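Odorant binding protein (AGAP010409-PA) (Anopheles gambiae, PDB 3L4A) probably binds odorants or similar small hydrophobic ligands, as a secreted, largely helical member of the PBP/GOBP family of insect odorant-binding proteins. Local coordinates at residues A18-D21 / E22-V25; D59-A62 / N63-L67; V25-A29 / N30-D34; C106-E109 / D110-Y114. One frame throughout, in Å; residues are numbered along the deposited sequence. Where two conformers were deposited one is given.

How the interactions relate
Along the chain the order is interaction 1, 3, 2, 4. Interactions 1 and 3 bracket helix 21-28, the first at its N-terminal end and the second at its C-terminal end; their centres are about 9 Å apart and they share V25. Interaction 2 occupies helix 60-66, on the opposite side of the chain's centre from interaction 1, with centres about 26 Å apart. Interaction 4 starts helix 108-117 and touches interaction 2, centres about 11 Å apart. Interaction 3 comes within about 6 Å of interaction 4, nearest atoms, without touching. Interactions 1, 2 and 4 thus lie at helix starts and interaction 3 at a Schellman end, while Y111 and L107 join helix 108-117 to helix 60-66.

Interaction 1 (A18-D21 / E22-V25); sequences AAND and ELKV
A side-chain N-cap opens helix 21-28, and N20 supplies it to L23. N20 OD1 accepts from L23 N at 2.9 Å, and the N-H...O angle of 164° shows a nearly straight bond. The donor lies in the plane of the side-chain carbonyl and uses one of its lone pairs. With CG of N20 anti to its own backbone N (chi1 175°), the amide is swung forward over the first turn, where its oxygen can meet a backbone N-H that has no preceding helical carbonyl to serve it. The same oxygen touches the leucine side chain, N20 OD1 to L23 CG being 3.4 Å, while CB of N20 lies 4.0 Å from CD1 of L23.

The main chain of the cap residue also takes part: K24 N donates to N20 O at 2.9 Å, and V25 N repeats the pattern one residue on, to D21 O. K24 lays its aliphatic part back over the preceding loop, with CG 3.6 Å from A18 O, and a bend at chi3 (71°) turns the chain onward; its ammonium forms a salt bridge with E9 of helix 5-14. A18 and L23 both rest on V37 of helix 36-48. Capping of this kind, an asparagine oxygen bound to the N-H three residues ahead, is typical of the first turn of an alpha-helix.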
loop_
_atom_site.group_PDB
_atom_site.type_symbol
_atom_site.label_atom_id
_atom_site.label_comp_id
_atom_site.label_asym_id
_atom_site.label_seq_id
_atom_site.Cartn_x
_atom_site.Cartn_y
_atom_site.Cartn_z
ATOM N N ALA A 18 15.490 -4.656 -4.847
ATOM C CA ALA A 18 14.545 -5.283 -3.930
ATOM C C ALA A 18 14.726 -6.788 -3.727
ATOM O O ALA A 18 14.105 -7.367 -2.834
ATOM C CB ALA A 18 13.102 -4.979 -4.361
ATOM N N ALA A 19 15.565 -7.418 -4.552
ATOM C CA ALA A 19 15.883 -8.834 -4.392
ATOM C C ALA A 19 17.035 -8.942 -3.404
ATOM O O ALA A 19 18.101 -9.473 -3.716
ATOM C CB ALA A 19 16.254 -9.457 -5.735
ATOM N N ASN A 20 16.795 -8.413 -2.213
ATOM C CA ASN A 20 17.809 -8.217 -1.192
ATOM C C ASN A 20 17.361 -8.998 0.027
ATOM O O ASN A 20 16.236 -8.827 0.487
ATOM C CB ASN A 20 17.929 -6.719 -0.878
ATOM C CG ASN A 20 18.876 -6.427 0.264
ATOM O OD1 ASN A 20 18.455 -6.261 1.405
ATOM N ND2 ASN A 20 20.168 -6.338 -0.041
ATOM N N ASP A 21 18.221 -9.882 0.527
ATOM C CA ASP A 21 17.853 -10.775 1.625
ATOM C C ASP A 21 17.311 -10.014 2.827
ATOM O O ASP A 21 16.260 -10.360 3.374
ATOM C CB ASP A 21 19.059 -11.610 2.074
ATOM C CG ASP A 21 19.417 -12.707 1.092
ATOM O OD1 ASP A 21 18.597 -13.007 0.201
ATOM O OD2 ASP A 21 20.524 -13.274 1.217
ATOM N N GLU A 22 18.046 -8.994 3.245
ATOM C CA GLU A 22 17.703 -8.220 4.423
ATOM C C GLU A 22 16.362 -7.507 4.255
ATOM O O GLU A 22 15.509 -7.550 5.143
ATOM C CB GLU A 22 18.811 -7.214 4.723
ATOM C CG GLU A 22 18.636 -6.454 6.024
ATOM C CD GLU A 22 19.941 -5.863 6.520
ATOM O OE1 GLU A 22 19.923 -4.735 7.060
ATOM O OE2 GLU A 22 20.989 -6.526 6.362
ATOM N N LEU A 23 16.175 -6.850 3.114
ATOM C CA LEU A 23 14.897 -6.199 2.842
ATOM C C LEU A 23 13.743 -7.204 2.808
ATOM O O LEU A 23 12.664 -6.926 3.324
ATOM C CB LEU A 23 14.943 -5.415 1.533
ATOM C CG LEU A 23 15.754 -4.119 1.519
ATOM C CD1 LEU A 23 15.767 -3.538 0.107
ATOM C CD2 LEU A 23 15.195 -3.104 2.520
ATOM N N LYS A 24 13.957 -8.364 2.193
ATOM C CA LYS A 24 12.874 -9.338 2.042
ATOM C C LYS A 24 12.449 -9.979 3.363
ATOM O O LYS A 24 11.298 -10.404 3.518
ATOM C CB LYS A 24 13.221 -10.387 0.989
ATOM C CG LYS A 24 13.113 -9.855 -0.427
ATOM C CD LYS A 24 13.558 -10.886 -1.444
ATOM C CE LYS A 24 12.546 -12.018 -1.551
ATOM N NZ LYS A 24 13.074 -13.128 -2.391
ATOM N N VAL A 25 13.368 -10.035 4.318
ATOM C CA VAL A 25 13.000 -10.457 5.660
ATOM C C VAL A 25 11.972 -9.482 6.233
ATOM O O VAL A 25 10.989 -9.900 6.848
ATOM C CB VAL A 25 14.221 -10.542 6.597
ATOM C CG1 VAL A 25 13.767 -10.734 8.041
ATOM C CG2 VAL A 25 15.146 -11.671 6.163
#

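Interaction 2 (D59-A62 / N63-L67); sequences DLQA and NWENL
Q61 and E65 meet through their polar ends one helical turn apart. Q61 NE2 donates to E65 OE2 at 2.8 Å, almost straight at 172°, with the acceptor in the plane of the glutamine amide. The donor reaches the carboxylate on its anti side, and the two flat groups are turned steeply against each other. A bend at chi2 of Q61 (65°) turns the amide forward along the helix, toward E65; its NE2 also passes 3.9 Å from CD1 of the W64 indole.

At the start of the helix, D59 O is gripped twice by N63: by the backbone, N63 N to D59 O at 3.0 Å, and by the side chain, N63 ND2 to D59 O at 2.9 Å. The backbone donor lies in the carbonyl plane, whereas the amide comes from above it, 51° out. D59 is also the N-cap, accepting from A62 N through OD1 at 3.1 Å, with the N-H above the carboxylate plane.

Further partners surround these groups. Both ends of the Q61 amide are held by the backbone of the following loop, NE2 by D71 O and OE1 by A73 N, while D71 OD1 takes the indole N-H of W64. N63 ND2 also donates to L51 O, and D59 OD1 accepts from the backbone N of L133, a residue of the appended C-terminal tag. Helix 60-66 follows strand 57-58 after the single residue D59 and places L60 against H81 and R82 of helix 75-87, W64 edge-to-face with F77 of that helix, and N63 and N66 at the hydroxyl of Y111 on helix 108-117.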
loop_
_atom_site.group_PDB
_atom_site.type_symbol
_atom_site.label_atom_id
_atom_site.label_comp_id
_atom_site.label_asym_id
_atom_site.label_seq_id
_atom_site.Cartn_x
_atom_site.Cartn_y
_atom_site.Cartn_z
ATOM N N ASP A 59 -7.388 2.080 -3.709
ATOM C CA ASP A 59 -8.744 1.551 -3.747
ATOM C C ASP A 59 -9.116 1.182 -2.328
ATOM O O ASP A 59 -8.695 0.150 -1.810
ATOM C CB ASP A 59 -8.881 0.340 -4.686
ATOM C CG ASP A 59 -10.278 -0.285 -4.647
ATOM O OD1 ASP A 59 -11.112 0.135 -3.826
ATOM O OD2 ASP A 59 -10.553 -1.230 -5.423
ATOM N N LEU A 60 -9.903 2.045 -1.688
ATOM C CA LEU A 60 -10.257 1.845 -0.296
ATOM C C LEU A 60 -11.102 0.583 -0.044
ATOM O O LEU A 60 -10.986 -0.052 1.003
ATOM C CB LEU A 60 -10.921 3.112 0.262
ATOM C CG LEU A 60 -9.973 4.319 0.237
ATOM C CD1 LEU A 60 -10.681 5.623 0.621
ATOM C CD2 LEU A 60 -8.783 4.072 1.135
ATOM N N GLN A 61 -11.960 0.220 -0.995
ATOM C CA GLN A 61 -12.734 -1.010 -0.848
ATOM C C GLN A 61 -11.847 -2.255 -0.934
ATOM O O GLN A 61 -11.990 -3.187 -0.138
ATOM C CB GLN A 61 -13.854 -1.083 -1.888
ATOM C CG GLN A 61 -14.637 -2.381 -1.818
ATOM C CD GLN A 61 -15.397 -2.548 -0.512
ATOM O OE1 GLN A 61 -15.867 -1.567 0.075
ATOM N NE2 GLN A 61 -15.528 -3.781 -0.052
ATOM N N ALA A 62 -10.920 -2.249 -1.890
ATOM C CA ALA A 62 -9.964 -3.345 -2.029
ATOM C C ALA A 62 -9.109 -3.505 -0.770
ATOM O O ALA A 62 -8.865 -4.611 -0.302
ATOM C CB ALA A 62 -9.087 -3.132 -3.246
ATOM N N ASN A 63 -8.657 -2.386 -0.215
ATOM C CA ASN A 63 -7.910 -2.436 1.037
ATOM C C ASN A 63 -8.746 -2.899 2.236
ATOM O O ASN A 63 -8.275 -3.648 3.089
ATOM C CB ASN A 63 -7.219 -1.097 1.295
ATOM C CG ASN A 63 -5.969 -0.943 0.468
ATOM O OD1 ASN A 63 -4.897 -1.417 0.858
ATOM N ND2 ASN A 63 -6.092 -0.313 -0.692
ATOM N N TRP A 64 -10.001 -2.461 2.292
ATOM C CA TRP A 64 -10.920 -2.923 3.325
ATOM C C TRP A 64 -11.012 -4.440 3.264
ATOM O O TRP A 64 -10.929 -5.117 4.279
ATOM C CB TRP A 64 -12.296 -2.292 3.086
ATOM C CG TRP A 64 -13.391 -2.762 4.005
ATOM C CD1 TRP A 64 -14.408 -3.633 3.696
ATOM C CD2 TRP A 64 -13.608 -2.364 5.362
ATOM N NE1 TRP A 64 -15.224 -3.806 4.780
ATOM C CE2 TRP A 64 -14.760 -3.043 5.819
ATOM C CE3 TRP A 64 -12.938 -1.509 6.239
ATOM C CZ2 TRP A 64 -15.255 -2.883 7.106
ATOM C CZ3 TRP A 64 -13.429 -1.354 7.522
ATOM C CH2 TRP A 64 -14.580 -2.041 7.945
ATOM N N GLU A 65 -11.154 -4.967 2.058
ATOM C CA GLU A 65 -11.245 -6.412 1.886
ATOM C C GLU A 65 -9.925 -7.104 2.229
ATOM O O GLU A 65 -9.923 -8.228 2.729
ATOM C CB GLU A 65 -11.701 -6.741 0.465
ATOM C CG GLU A 65 -13.138 -6.325 0.201
ATOM C CD GLU A 65 -13.552 -6.489 -1.256
ATOM O OE1 GLU A 65 -12.858 -7.202 -2.010
ATOM O OE2 GLU A 65 -14.584 -5.905 -1.647
ATOM N N ASN A 66 -8.812 -6.417 1.996
ATOM C CA ASN A 66 -7.491 -6.973 2.303
ATOM C C ASN A 66 -7.176 -6.931 3.801
ATOM O O ASN A 66 -6.173 -7.491 4.250
ATOM C CB ASN A 66 -6.419 -6.238 1.495
ATOM C CG ASN A 66 -5.105 -7.006 1.419
ATOM O OD1 ASN A 66 -5.095 -8.222 1.235
ATOM N ND2 ASN A 66 -3.991 -6.289 1.551
ATOM N N LEU A 67 -8.045 -6.275 4.565
ATOM C CA LEU A 67 -7.933 -6.186 6.016
ATOM C C LEU A 67 -8.861 -7.185 6.709
ATOM O O LEU A 67 -9.231 -7.009 7.874
ATOM C CB LEU A 67 -8.257 -4.764 6.488
ATOM C CG LEU A 67 -7.178 -3.736 6.145
ATOM C CD1 LEU A 67 -7.727 -2.326 6.283
ATOM C CD2 LEU A 67 -5.966 -3.926 7.038
#

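Interaction 3 (V25-A29 / N30-D34); sequences VHYRA and NEFPD
One backbone carbonyl, that of H26, takes two donors from opposite faces of its plane where the chain leaves helix 21-28: E31 N, at 2.8 Å from H26 O, and A29 N. The same two residues, H26 and E31, can also join through their side chains. In one of the two modelled positions of E31, H26 ND1 donates to E31 OE1 at 2.9 Å, though the bond is bent, with an N-H...O angle of 141°. There E31 CG stands anti to the carbonyl carbon (chi1 -56°) and the chain is extended beyond it, which carries the carboxylate back to the imidazole. The oxygen is met on its anti side and sits at the ring's edge, tilted from its plane; one face of that ring has P33 CG above it, 4.4 Å from H26 CG.

Together with N30 N to Y27 O at 3.1 Å, the E31 N to H26 O bond makes a Schellman motif, in which N30 is the C-prime residue with positive phi (55°). A water donates to both Y27 O and N30 OD1, closing a bridge across the turn.

Beyond the turn, the chain brings F32 back to Y27, which it crosses at a slant. Their ring planes are nearly parallel, yet slid so far that they barely overlap; the touch is Y27 CD1 to F32 CD2, at 3.7 Å. Y27 is also stacked on F41 of helix 36-48 and hydrogen-bonds T38 through its hydroxyl, while F32 packs on F41 and V42.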
loop_
_atom_site.group_PDB
_atom_site.type_symbol
_atom_site.label_atom_id
_atom_site.label_comp_id
_atom_site.label_asym_id
_atom_site.label_seq_id
_atom_site.Cartn_x
_atom_site.Cartn_y
_atom_site.Cartn_z
ATOM N N VAL A 25 13.368 -10.035 4.318
ATOM C CA VAL A 25 13.000 -10.457 5.660
ATOM C C VAL A 25 11.972 -9.482 6.233
ATOM O O VAL A 25 10.989 -9.900 6.848
ATOM C CB VAL A 25 14.221 -10.542 6.597
ATOM C CG1 VAL A 25 13.767 -10.734 8.041
ATOM C CG2 VAL A 25 15.146 -11.671 6.163
ATOM N N HIS A 26 12.206 -8.186 6.043
ATOM C CA HIS A 26 11.257 -7.171 6.494
ATOM C C HIS A 26 9.917 -7.340 5.792
ATOM O O HIS A 26 8.866 -7.359 6.434
ATOM C CB HIS A 26 11.790 -5.767 6.227
ATOM C CG HIS A 26 12.896 -5.351 7.142
ATOM N ND1 HIS A 26 12.687 -5.038 8.467
ATOM C CD2 HIS A 26 14.220 -5.172 6.917
ATOM C CE1 HIS A 26 13.835 -4.695 9.023
ATOM N NE2 HIS A 26 14.781 -4.768 8.103
ATOM N N TYR A 27 9.953 -7.470 4.470
ATOM C CA TYR A 27 8.724 -7.554 3.689
ATOM C C TYR A 27 7.846 -8.737 4.101
ATOM O O TYR A 27 6.618 -8.622 4.161
ATOM C CB TYR A 27 9.038 -7.630 2.192
ATOM C CG TYR A 27 9.869 -6.479 1.671
ATOM C CD1 TYR A 27 9.925 -5.266 2.350
ATOM C CD2 TYR A 27 10.581 -6.603 0.488
ATOM C CE1 TYR A 27 10.683 -4.212 1.866
ATOM C CE2 TYR A 27 11.327 -5.555 -0.010
ATOM C CZ TYR A 27 11.381 -4.367 0.682
ATOM O OH TYR A 27 12.133 -3.330 0.186
ATOM N N ARG A 28 8.471 -9.877 4.370
ATOM C CA ARG A 28 7.725 -11.066 4.780
ATOM C C ARG A 28 7.171 -10.892 6.194
ATOM O O ARG A 28 6.256 -11.606 6.603
ATOM C CB ARG A 28 8.604 -12.317 4.682
ATOM C CG ARG A 28 8.976 -12.680 3.252
ATOM C CD ARG A 28 10.068 -13.738 3.199
ATOM N NE ARG A 28 10.306 -14.197 1.833
ATOM C CZ ARG A 28 11.399 -14.848 1.443
ATOM N NH1 ARG A 28 12.361 -15.113 2.316
ATOM N NH2 ARG A 28 11.532 -15.229 0.178
ATOM N N ALA A 29 7.727 -9.934 6.930
ATOM C CA ALA A 29 7.263 -9.611 8.277
ATOM C C ALA A 29 6.332 -8.396 8.259
ATOM O O ALA A 29 6.050 -7.801 9.299
ATOM C CB ALA A 29 8.448 -9.353 9.196
ATOM N N ASN A 30 5.864 -8.032 7.068
ATOM C CA ASN A 30 5.016 -6.854 6.891
ATOM C C ASN A 30 5.647 -5.573 7.436
ATOM O O ASN A 30 4.960 -4.693 7.959
ATOM C CB ASN A 30 3.633 -7.093 7.494
ATOM C CG ASN A 30 2.849 -8.141 6.734
ATOM O OD1 ASN A 30 2.723 -8.071 5.510
ATOM N ND2 ASN A 30 2.318 -9.123 7.455
ATOM N N GLU A 31 6.965 -5.483 7.298
ATOM C CA GLU A 31 7.708 -4.307 7.721
ATOM C C GLU A 31 8.257 -3.595 6.489
ATOM O O GLU A 31 8.994 -4.186 5.706
ATOM C CB GLU A 31 8.849 -4.715 8.653
ATOM C CG GLU A 31 8.388 -5.503 9.870
ATOM C CD GLU A 31 9.536 -6.138 10.627
ATOM O OE1 GLU A 31 10.618 -6.324 10.030
ATOM O OE2 GLU A 31 9.353 -6.456 11.821
ATOM N N PHE A 32 7.893 -2.326 6.318
ATOM C CA PHE A 32 8.291 -1.582 5.121
ATOM C C PHE A 32 8.988 -0.267 5.445
ATOM O O PHE A 32 8.344 0.762 5.609
ATOM C CB PHE A 32 7.073 -1.353 4.223
ATOM C CG PHE A 32 6.338 -2.612 3.906
ATOM C CD1 PHE A 32 5.267 -3.016 4.687
ATOM C CD2 PHE A 32 6.745 -3.431 2.862
ATOM C CE1 PHE A 32 4.599 -4.193 4.415
ATOM C CE2 PHE A 32 6.083 -4.610 2.585
ATOM C CZ PHE A 32 5.001 -4.992 3.361
ATOM N N PRO A 33 10.325 -0.302 5.540
ATOM C CA PRO A 33 11.144 0.859 5.900
ATOM C C PRO A 33 11.042 1.999 4.892
ATOM O O PRO A 33 10.671 1.775 3.736
ATOM C CB PRO A 33 12.573 0.300 5.895
ATOM C CG PRO A 33 12.413 -1.174 6.000
ATOM C CD PRO A 33 11.143 -1.495 5.278
ATOM N N ASP A 34 11.373 3.210 5.333
ATOM C CA ASP A 34 11.249 4.403 4.512
ATOM C C ASP A 34 12.528 4.629 3.708
ATOM O O ASP A 34 13.321 5.525 4.005
ATOM C CB ASP A 34 10.925 5.611 5.401
ATOM C CG ASP A 34 10.521 6.835 4.606
ATOM O OD1 ASP A 34 10.778 6.878 3.387
ATOM O OD2 ASP A 34 9.955 7.773 5.211
HETATM O O HOH W 1 4.306 -9.847 4.314
#

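Interaction 4 (C106-E109 / D110-Y114); sequences CLRE and DYEMY
A salt bridge one helical turn long, from R108 to E112, runs along the first turns of helix 108-117, which follows C106 and its disulfide to C84. R108 NE donates to E112 OE2 at 3.0 Å and 171°. The carboxylate oxygen lies in the guanidinium plane, at its edge, but the arginine approaches it from above the carboxylate plane, 52° out, so the two flat groups do not pair side by side. An extended arginine, with CG anti to the backbone N (chi1 170°), lies across the glutamate, and its CG comes 3.5 Å from E112 OE2. A water closes a second path, accepting from R108 NH2 at 2.8 Å and donating to E112 OE1 at the same distance.

Another part of the helix start is apolar. L107 CB stands at the edge of the phenol ring of Y111, 3.9 Å from Y111 CD2. The backbone ties this pair as well, Y111 N to L107 O at 3.1 Å. M113 N to E109 O, at 3.0 Å, carries the helical pattern onward.

L107 also packs on H81 of helix 75-87, D110 touches F77 of that helix, and Y111 packs on L67. The chemistry is therefore divided: the exposed charges of R108 and E112 would largely offset each other, directly and through water, although both residues also touch crystal neighbours and R108 has a glycerol close by, while L107 and Y111 join the helix to its neighbours.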
loop_
_atom_site.group_PDB
_atom_site.type_symbol
_atom_site.label_atom_id
_atom_site.label_comp_id
_atom_site.label_asym_id
_atom_site.label_seq_id
_atom_site.Cartn_x
_atom_site.Cartn_y
_atom_site.Cartn_z
ATOM N N CYS A 106 -1.070 6.143 5.051
ATOM C CA CYS A 106 -2.389 6.419 5.619
ATOM C C CYS A 106 -3.020 5.173 6.220
ATOM O O CYS A 106 -3.771 5.265 7.191
ATOM C CB CYS A 106 -3.321 6.994 4.560
ATOM S SG CYS A 106 -3.016 8.741 4.251
ATOM N N LEU A 107 -2.695 4.013 5.660
ATOM C CA LEU A 107 -3.328 2.763 6.086
ATOM C C LEU A 107 -2.455 1.955 7.047
ATOM O O LEU A 107 -2.795 0.825 7.393
ATOM C CB LEU A 107 -3.770 1.925 4.877
ATOM C CG LEU A 107 -5.044 2.406 4.164
ATOM C CD1 LEU A 107 -4.761 3.585 3.251
ATOM C CD2 LEU A 107 -5.691 1.278 3.374
ATOM N N ARG A 108 -1.338 2.531 7.483
ATOM C CA ARG A 108 -0.408 1.809 8.351
ATOM C C ARG A 108 -1.083 1.290 9.620
ATOM O O ARG A 108 -0.968 0.106 9.943
ATOM C CB ARG A 108 0.797 2.691 8.707
ATOM C CG ARG A 108 1.688 2.104 9.807
ATOM C CD ARG A 108 2.898 2.991 10.083
ATOM N NE ARG A 108 3.709 2.465 11.180
ATOM C CZ ARG A 108 4.534 3.202 11.918
ATOM N NH1 ARG A 108 4.657 4.501 11.677
ATOM N NH2 ARG A 108 5.235 2.642 12.897
ATOM N N GLU A 109 -1.771 2.169 10.336
ATOM C CA GLU A 109 -2.405 1.784 11.595
ATOM C C GLU A 109 -3.404 0.643 11.390
ATOM O O GLU A 109 -3.506 -0.251 12.224
ATOM C CB GLU A 109 -3.085 2.985 12.266
ATOM C CG GLU A 109 -2.130 4.033 12.823
ATOM C CD GLU A 109 -1.733 5.082 11.800
ATOM O OE1 GLU A 109 -1.110 6.092 12.203
ATOM O OE2 GLU A 109 -2.046 4.903 10.600
ATOM N N ASP A 110 -4.139 0.675 10.280
ATOM C CA ASP A 110 -5.129 -0.356 9.996
ATOM C C ASP A 110 -4.475 -1.711 9.765
ATOM O O ASP A 110 -4.930 -2.733 10.287
ATOM C CB ASP A 110 -5.956 0.034 8.771
ATOM C CG ASP A 110 -6.587 1.398 8.910
ATOM O OD1 ASP A 110 -7.792 1.463 9.215
ATOM O OD2 ASP A 110 -5.870 2.404 8.736
ATOM N N TYR A 111 -3.415 -1.724 8.970
ATOM C CA TYR A 111 -2.749 -2.973 8.650
ATOM C C TYR A 111 -2.071 -3.540 9.884
ATOM O O TYR A 111 -2.106 -4.749 10.117
ATOM C CB TYR A 111 -1.763 -2.791 7.489
ATOM C CG TYR A 111 -2.432 -2.954 6.141
ATOM C CD1 TYR A 111 -2.693 -4.216 5.633
ATOM C CD2 TYR A 111 -2.825 -1.852 5.392
ATOM C CE1 TYR A 111 -3.315 -4.388 4.414
ATOM C CE2 TYR A 111 -3.453 -2.007 4.160
ATOM C CZ TYR A 111 -3.698 -3.281 3.679
ATOM O OH TYR A 111 -4.311 -3.470 2.458
ATOM N N GLU A 112 -1.491 -2.665 10.695
ATOM C CA GLU A 112 -0.815 -3.127 11.903
ATOM C C GLU A 112 -1.815 -3.704 12.901
ATOM O O GLU A 112 -1.539 -4.717 13.539
ATOM C CB GLU A 112 0.067 -2.031 12.516
ATOM C CG GLU A 112 1.198 -1.631 11.579
ATOM C CD GLU A 112 2.371 -0.973 12.281
ATOM O OE1 GLU A 112 2.401 -0.962 13.529
ATOM O OE2 GLU A 112 3.271 -0.471 11.573
ATOM N N MET A 113 -2.987 -3.094 13.017
ATOM C CA MET A 113 -3.990 -3.632 13.926
ATOM C C MET A 113 -4.450 -5.004 13.447
ATOM O O MET A 113 -4.598 -5.934 14.238
ATOM C CB MET A 113 -5.186 -2.695 14.046
ATOM C CG MET A 113 -6.127 -3.097 15.162
ATOM S SD MET A 113 -7.419 -1.885 15.448
ATOM C CE MET A 113 -8.491 -2.195 14.049
ATOM N N TYR A 114 -4.678 -5.119 12.144
ATOM C CA TYR A 114 -5.122 -6.370 11.551
ATOM C C TYR A 114 -4.076 -7.463 11.747
ATOM O O TYR A 114 -4.409 -8.604 12.066
ATOM C CB TYR A 114 -5.407 -6.167 10.064
ATOM C CG TYR A 114 -5.751 -7.439 9.329
ATOM C CD1 TYR A 114 -6.778 -8.258 9.774
ATOM C CD2 TYR A 114 -5.062 -7.815 8.185
ATOM C CE1 TYR A 114 -7.102 -9.423 9.109
ATOM C CE2 TYR A 114 -5.386 -8.982 7.506
ATOM C CZ TYR A 114 -6.408 -9.778 7.976
ATOM O OH TYR A 114 -6.741 -10.940 7.315
HETATM O O HOH W 2 4.513 0.520 14.562
#